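Local coordinates for protein SYE1 (Shewanella oneidensis, PDB 4AWT) that binds flavin mononucleotide and probably acts as an NAD(P)H-dependent oxidoreductase on carbon-carbon double bonds, at residues R84-T87 and E88-A92. The protein carries 1 engineered substitution. Sequence-based numbering, arbitrary orientation.
Sequences RIVT and EAVHA
Arg84 and Glu88, one helical turn apart, form a salt bridge along the outer side of helix 77-92. Arg84 NE lies 2.8 Å from Glu88 OE2 in a nearly straight bond (169°); the oxygen sits at the guanidinium edge, in its plane, and is met on its anti side but tilted out of the carboxylate plane, while the two flat groups are turned 57° apart. With CG anti to the backbone N (chi1 178°) and a bend at chi2, the arginine chain runs along the helix to the glutamate. Arg84 NH2 adds only a weak bond at 3.4 Å to the same oxygen, which also accepts from a bridging water. A second water donates to Glu88 OE2 and to Thr87 OG1 and lies in the ring plane of His91, 2.8 Å from ND1, tying three side chains together.

The inward side is buried. Val86 CG1 approaches Val90 CG2 at 4.4 Å, and both valines rest on Tyr45 of helix 39-46, whereas Val90 and Thr87 also touch Ile97 of strand 96-102. Thr87 OG1 is bonded to Ala173 O, and His91 NE2 to Asp176 OD2. A leucine in place of His91 would probably cost Asp176 OD2 its bond to the imidazole and leave the shared water one partner short. Backbone bonds such as His91 N to Thr87 O, 2.9 Å, link successive turns. One side solvent-facing and charged, the other largely apolar, with Thr87 and His91 hydrogen-bonded at its border: this is the amphipathic helix of a beta-alpha-beta crossover, here joining strands 53-60 and 96-102 of the flavin-binding TIM barrel.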
# COMPACT_ATOMS: atom_id res chain seq x y z
N ARG A 84 17.05 4.71 3.07
CA ARG A 84 17.71 5.91 2.57
C ARG A 84 18.48 5.60 1.30
O ARG A 84 18.54 6.44 0.40
CB ARG A 84 18.68 6.44 3.65
CG ARG A 84 19.47 7.68 3.19
CD ARG A 84 18.57 8.89 2.97
NE ARG A 84 19.24 10.12 2.59
CZ ARG A 84 19.85 10.90 3.46
NH1 ARG A 84 19.91 10.60 4.75
NH2 ARG A 84 20.44 12.01 3.01
N ILE A 85 19.10 4.43 1.19
CA ILE A 85 19.80 4.17 -0.07
C ILE A 85 18.80 4.08 -1.21
O ILE A 85 19.06 4.56 -2.30
CB ILE A 85 20.67 2.93 0.08
CG1 ILE A 85 21.73 3.09 1.17
CG2 ILE A 85 21.31 2.57 -1.26
CD1 ILE A 85 22.32 1.75 1.50
N VAL A 86 17.63 3.47 -0.96
CA VAL A 86 16.57 3.44 -1.98
C VAL A 86 16.15 4.83 -2.36
O VAL A 86 16.04 5.15 -3.56
CB VAL A 86 15.39 2.61 -1.48
CG1 VAL A 86 14.23 2.71 -2.47
CG2 VAL A 86 15.75 1.18 -1.23
N THR A 87 15.81 5.68 -1.40
CA THR A 87 15.31 6.99 -1.75
C THR A 87 16.38 7.83 -2.42
O THR A 87 16.05 8.60 -3.32
CB THR A 87 14.65 7.73 -0.56
OG1 THR A 87 15.71 8.14 0.32
CG2 THR A 87 13.61 6.92 0.13
N GLU A 88 17.64 7.70 -2.02
CA GLU A 88 18.71 8.39 -2.72
C GLU A 88 18.77 7.97 -4.19
O GLU A 88 18.94 8.80 -5.09
CB GLU A 88 20.07 8.16 -2.05
CG GLU A 88 20.23 8.89 -0.75
CD GLU A 88 20.22 10.38 -0.85
OE1 GLU A 88 20.90 10.89 -1.80
OE2 GLU A 88 19.52 11.05 -0.07
N ALA A 89 18.67 6.67 -4.43
CA ALA A 89 18.75 6.18 -5.80
C ALA A 89 17.59 6.69 -6.64
O ALA A 89 17.76 7.13 -7.78
CB ALA A 89 18.79 4.66 -5.79
N VAL A 90 16.39 6.63 -6.09
CA VAL A 90 15.21 7.10 -6.78
C VAL A 90 15.26 8.62 -7.05
O VAL A 90 14.95 9.09 -8.15
CB VAL A 90 13.95 6.70 -6.01
CG1 VAL A 90 12.71 7.38 -6.55
CG2 VAL A 90 13.80 5.18 -6.04
N HIS A 91 15.66 9.37 -6.04
CA HIS A 91 15.74 10.81 -6.22
C HIS A 91 16.83 11.19 -7.23
O HIS A 91 16.64 12.21 -7.93
CB HIS A 91 16.04 11.47 -4.88
CG HIS A 91 14.81 11.49 -4.02
ND1 HIS A 91 14.84 11.40 -2.64
CD2 HIS A 91 13.53 11.57 -4.33
CE1 HIS A 91 13.61 11.45 -2.19
NE2 HIS A 91 12.78 11.56 -3.16
N ALA A 92 17.87 10.42 -7.35
CA ALA A 92 18.90 10.70 -8.36
C ALA A 92 18.33 10.58 -9.78
O ALA A 92 18.86 11.18 -10.69
CB ALA A 92 20.07 9.77 -8.18
O HOH W 1 20.54 13.87 1.19
O HOH W 2 16.59 10.63 -0.54